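Local coordinates for protein mevalonate 3-kinase (Thermoplasma acidophilum, PDB 4RKS) that phosphorylates (R)-mevalonate at its 3-hydroxyl with ATP, a step of the alternative mevalonate route to isoprenoids in extreme acidophiles, at residues S207-I210 and H211-V215; N272-K275 and L276-L280. All blocks are in the same frame, centred on the assembly; numbering follows the deposited sequence.

How the contacts relate
Contact 1 lies on the short helix 207-214 and contact 2 on helix 271-283, so each is a pair of successive turns within one helix. Both belong to the C-terminal part of this GHMP-family kinase; along the chain they come in series, with helices 220-238 and 243-262 between them. The centres of contacts 1 and 2 are about 25 Å apart, and the two do not touch. Contact 1 borders the mevalonate pocket and includes Ser207 of the ATP site, and its Ile210 and Ile214 rest on helix 243-262. Contact 2 packs on strands 289-292 and 298-304; its Met273 side chain stays about 11 Å from mevalonate. The first thus meets the substrate directly, the second lies within a helix whose buried residues pack on strands.

Contact 1: S207-I210 and H211-V215. With MEV ((R)-mevalonate), chain C.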
loop_
_atom_site.group_PDB
_atom_site.type_symbol
_atom_site.label_atom_id
_atom_site.label_comp_id
_atom_site.label_asym_id
_atom_site.label_seq_id
_atom_site.Cartn_x
_atom_site.Cartn_y
_atom_site.Cartn_z
ATOM N N SER A 207 4.090 4.538 -11.063
ATOM C CA SER A 207 3.960 5.430 -9.919
ATOM C C SER A 207 4.950 6.589 -10.003
ATOM O O SER A 207 4.649 7.713 -9.596
ATOM C CB SER A 207 4.150 4.657 -8.615
ATOM O OG SER A 207 3.074 3.756 -8.415
ATOM N N ASP A 208 6.125 6.329 -10.559
ATOM C CA ASP A 208 7.139 7.372 -10.662
ATOM C C ASP A 208 6.699 8.542 -11.546
ATOM O O ASP A 208 7.049 9.694 -11.278
ATOM C CB ASP A 208 8.446 6.777 -11.173
ATOM C CG ASP A 208 9.248 6.126 -10.063
ATOM O OD1 ASP A 208 9.042 6.505 -8.881
ATOM O OD2 ASP A 208 10.080 5.245 -10.371
ATOM N N VAL A 209 5.927 8.241 -12.584
ATOM C CA VAL A 209 5.328 9.260 -13.439
ATOM C C VAL A 209 4.289 10.066 -12.670
ATOM O O VAL A 209 4.187 11.283 -12.835
ATOM C CB VAL A 209 4.668 8.636 -14.680
ATOM C CG1 VAL A 209 4.050 9.712 -15.557
ATOM C CG2 VAL A 209 5.686 7.817 -15.460
ATOM N N ILE A 210 3.521 9.379 -11.825
ATOM C CA ILE A 210 2.523 10.040 -10.989
ATOM C C ILE A 210 3.211 11.042 -10.055
ATOM O O ILE A 210 2.897 12.233 -10.068
ATOM C CB ILE A 210 1.694 9.016 -10.174
ATOM C CG1 ILE A 210 0.828 8.162 -11.115
ATOM C CG2 ILE A 210 0.830 9.736 -9.143
ATOM C CD1 ILE A 210 0.109 6.970 -10.447
ATOM N N HIS A 211 4.158 10.559 -9.258
ATOM C CA HIS A 211 4.942 11.421 -8.377
ATOM C C HIS A 211 5.637 12.562 -9.132
ATOM O O HIS A 211 5.592 13.722 -8.716
ATOM C CB HIS A 211 5.982 10.585 -7.616
ATOM C CG HIS A 211 5.383 9.639 -6.624
ATOM N ND1 HIS A 211 4.307 9.977 -5.832
ATOM C CD2 HIS A 211 5.700 8.361 -6.306
ATOM C CE1 HIS A 211 3.991 8.950 -5.063
ATOM N NE2 HIS A 211 4.821 7.956 -5.331
ATOM N N GLN A 212 6.279 12.236 -10.244
ATOM C CA GLN A 212 7.017 13.247 -11.004
ATOM C C GLN A 212 6.093 14.341 -11.563
ATOM O O GLN A 212 6.422 15.523 -11.522
ATOM C CB GLN A 212 7.805 12.583 -12.141
ATOM C CG GLN A 212 8.719 13.532 -12.914
ATOM C CD GLN A 212 9.578 12.825 -13.958
ATOM O OE1 GLN A 212 9.328 11.669 -14.316
ATOM N NE2 GLN A 212 10.600 13.521 -14.451
ATOM N N ASN A 213 4.922 13.971 -12.063
ATOM C CA ASN A 213 4.081 14.987 -12.712
ATOM C C ASN A 213 3.143 15.754 -11.777
ATOM O O ASN A 213 2.901 16.941 -11.990
ATOM C CB ASN A 213 3.270 14.348 -13.832
ATOM C CG ASN A 213 4.114 14.046 -15.045
ATOM O OD1 ASN A 213 4.102 14.787 -16.028
ATOM N ND2 ASN A 213 4.873 12.971 -14.973
ATOM N N ILE A 214 2.628 15.099 -10.735
ATOM C CA ILE A 214 1.645 15.750 -9.877
ATOM C C ILE A 214 2.183 17.038 -9.251
ATOM O O ILE A 214 1.443 18.000 -9.069
ATOM C CB ILE A 214 1.136 14.824 -8.747
ATOM C CG1 ILE A 214 -0.225 15.325 -8.266
ATOM C CG2 ILE A 214 2.157 14.733 -7.568
ATOM C CD1 ILE A 214 -0.725 14.663 -7.013
ATOM N N VAL A 215 3.476 17.076 -8.957
ATOM C CA VAL A 215 4.061 18.246 -8.309
ATOM C C VAL A 215 4.161 19.430 -9.288
ATOM O O VAL A 215 4.388 20.571 -8.888
ATOM C CB VAL A 215 5.457 17.908 -7.715
ATOM C CG1 VAL A 215 5.962 19.040 -6.832
ATOM C CG2 VAL A 215 5.381 16.616 -6.890
HETATM C C8 MEV C . 1.435 5.570 -3.476
HETATM O O8 MEV C . 2.846 5.668 -3.453
HETATM C C2 MEV C . 0.952 6.109 -4.805
HETATM C C3 MEV C . -0.482 5.803 -5.202
HETATM O O7 MEV C . -0.807 4.444 -5.058
HETATM C C4 MEV C . -1.463 6.622 -4.379
HETATM C C5 MEV C . -1.791 6.004 -3.032
HETATM O O3 MEV C . -2.088 4.777 -2.921
HETATM O O4 MEV C . -1.742 6.722 -2.006
HETATM C C6 MEV C . -0.615 6.174 -6.662
#
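Ser207 O takes the backbone N-H of His211 at 2.9 Å, and the imidazole of the same histidine swings back beside that carbonyl, its CD2 3.5 Å from Ser207 O. The ring borders the substrate: the mevalonate hydroxyl O8 lies at its edge, in the ring plane, 3.6 Å from His211 NE2. With CG anti to the carbonyl carbon (chi1 -68°), the imidazole is directed toward the start of the helix and into the pocket. Ile210 touches the same ligand with the end of its CG1 branch, CD1 standing 3.9 Å from the methyl carbon C6 of mevalonate.

Two hydrogen bonds hold the imidazole: ND1 accepts the backbone N-H of Gly40, and NE2 is bonded to Glu159 OE2, so the histidine ties helix 207-214 to Glu159, a substrate-binding residue, and to the backbone at Gly40. The helix starts at Ser207, an ATP-binding residue of this GHMP kinase, and runs on as regular i to i+4 bonds, among them Gln212 N to Asp208 O. Asp208 OD1 makes a salt bridge with Arg47.

At the next residue, Val209 O is gripped twice by Asn213: by its backbone N at 2.9 Å and by its side-chain ND2 at 2.8 Å. The second bond is fairly straight (160°) and leaves near the amide plane, which should limit rotation of the carboxamide. The two side chains run side by side, Val209 CG1 3.4 Å from Asn213 ND2. Ile214 N bonds to Ile210 O at 3.0 Å, while the Ile214 side chain packs on Tyr257, Ile260 and Leu261 of helix 243-262.

Contact 2: N272-K275 and L276-L280; sequences NMQK and LISYL
Gln274 O accepts two hydrogen bonds from Ser278, one from the backbone N and one from OG, each 3.0 Å long. This is the familiar alpha-helical pattern in which a serine hydroxyl bonds back to the carbonyl four residues earlier; here it sits on the solvent-facing side of helix 271-283. The two donors approach from opposite faces of the carbonyl plane. Ser278 OG is placed for this by lying anti to its own carbonyl carbon (chi1 -60°).

Ile277, the residue before Ser278, packs back on the preceding turn. Its CB lies 3.6 Å from Gln274 O; CG1 presses closer, 3.2 Å from Met273 O, the carbonyl that also receives Ile277 N. The CG2 branch comes within 4.1 Å of Gln274 NE2. At the tip, Ile277 CD1 lies 3.8 Å from Met273 O. The Gln274 chain bends at chi2 (46°) and crosses the isoleucine at about a right angle. On the strand-facing side, Ile277 and Leu280 touch Tyr291 of strand 289-292, while Met273 and Leu276 rest on Val299 of strand 298-304. Bent over Ile277, the Gln274 carboxamide brings OE1 to 4.1 Å from Ile277 CD1.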
loop_
_atom_site.group_PDB
_atom_site.type_symbol
_atom_site.label_atom_id
_atom_site.label_comp_id
_atom_site.label_asym_id
_atom_site.label_seq_id
_atom_site.Cartn_x
_atom_site.Cartn_y
_atom_site.Cartn_z
ATOM N N ASN A 272 -13.667 2.548 -19.883
ATOM C CA ASN A 272 -14.489 1.514 -19.259
ATOM C C ASN A 272 -14.499 1.635 -17.735
ATOM O O ASN A 272 -15.443 1.180 -17.070
ATOM C CB ASN A 272 -14.014 0.120 -19.673
ATOM C CG ASN A 272 -14.293 -0.178 -21.136
ATOM O OD1 ASN A 272 -15.105 0.491 -21.768
ATOM N ND2 ASN A 272 -13.617 -1.184 -21.677
ATOM N N MET A 273 -13.450 2.245 -17.185
ATOM C CA MET A 273 -13.408 2.517 -15.750
ATOM C C MET A 273 -14.440 3.586 -15.393
ATOM O O MET A 273 -15.155 3.465 -14.399
ATOM C CB MET A 273 -12.006 2.954 -15.315
ATOM C CG MET A 273 -10.993 1.832 -15.340
ATOM S SD MET A 273 -9.305 2.392 -15.067
ATOM C CE MET A 273 -9.322 2.745 -13.295
ATOM N N GLN A 274 -14.534 4.616 -16.226
ATOM C CA GLN A 274 -15.495 5.686 -15.996
ATOM C C GLN A 274 -16.931 5.177 -16.178
ATOM O O GLN A 274 -17.842 5.614 -15.477
ATOM C CB GLN A 274 -15.207 6.877 -16.920
ATOM C CG GLN A 274 -16.132 8.085 -16.715
ATOM C CD GLN A 274 -16.326 8.466 -15.240
ATOM O OE1 GLN A 274 -15.360 8.730 -14.515
ATOM N NE2 GLN A 274 -17.583 8.497 -14.794
ATOM N N LYS A 275 -17.135 4.243 -17.103
ATOM C CA LYS A 275 -18.467 3.660 -17.281
ATOM C C LYS A 275 -18.909 2.894 -16.033
ATOM O O LYS A 275 -20.074 2.975 -15.633
ATOM C CB LYS A 275 -18.510 2.734 -18.503
ATOM C CG LYS A 275 -18.511 3.448 -19.851
ATOM C CD LYS A 275 -18.519 2.435 -20.996
ATOM C CE LYS A 275 -18.439 3.119 -22.355
ATOM N NZ LYS A 275 -18.148 2.143 -23.442
ATOM N N LEU A 276 -17.990 2.144 -15.426
ATOM C CA LEU A 276 -18.318 1.405 -14.207
ATOM C C LEU A 276 -18.691 2.373 -13.089
ATOM O O LEU A 276 -19.688 2.184 -12.394
ATOM C CB LEU A 276 -17.158 0.513 -13.766
ATOM C CG LEU A 276 -17.331 -0.196 -12.409
ATOM C CD1 LEU A 276 -18.480 -1.213 -12.426
ATOM C CD2 LEU A 276 -16.041 -0.868 -11.961
ATOM N N ILE A 277 -17.884 3.414 -12.931
ATOM C CA ILE A 277 -18.126 4.450 -11.932
ATOM C C ILE A 277 -19.509 5.086 -12.084
ATOM O O ILE A 277 -20.191 5.345 -11.090
ATOM C CB ILE A 277 -17.046 5.547 -12.008
ATOM C CG1 ILE A 277 -15.674 4.962 -11.655
ATOM C CG2 ILE A 277 -17.381 6.698 -11.080
ATOM C CD1 ILE A 277 -14.549 5.989 -11.614
ATOM N N SER A 278 -19.927 5.324 -13.325
ATOM C CA SER A 278 -21.253 5.882 -13.576
ATOM C C SER A 278 -22.358 4.931 -13.104
ATOM O O SER A 278 -23.365 5.368 -12.548
ATOM C CB SER A 278 -21.436 6.201 -15.064
ATOM O OG SER A 278 -20.468 7.138 -15.508
ATOM N N TYR A 279 -22.175 3.638 -13.334
ATOM C CA TYR A 279 -23.142 2.647 -12.871
ATOM C C TYR A 279 -23.176 2.624 -11.345
ATOM O O TYR A 279 -24.250 2.499 -10.748
ATOM C CB TYR A 279 -22.807 1.260 -13.423
ATOM C CG TYR A 279 -23.586 0.117 -12.789
ATOM C CD1 TYR A 279 -24.933 -0.097 -13.090
ATOM C CD2 TYR A 279 -22.967 -0.765 -11.906
ATOM C CE1 TYR A 279 -25.641 -1.154 -12.513
ATOM C CE2 TYR A 279 -23.662 -1.818 -11.328
ATOM C CZ TYR A 279 -24.997 -2.011 -11.632
ATOM O OH TYR A 279 -25.679 -3.059 -11.047
ATOM N N LEU A 280 -21.998 2.751 -10.726
ATOM C CA LEU A 280 -21.883 2.778 -9.266
ATOM C C LEU A 280 -22.738 3.901 -8.682
ATOM O O LEU A 280 -23.387 3.728 -7.652
ATOM C CB LEU A 280 -20.405 2.936 -8.833
ATOM C CG LEU A 280 -19.497 1.733 -9.126
ATOM C CD1 LEU A 280 -18.051 1.966 -8.655
ATOM C CD2 LEU A 280 -20.066 0.479 -8.506
#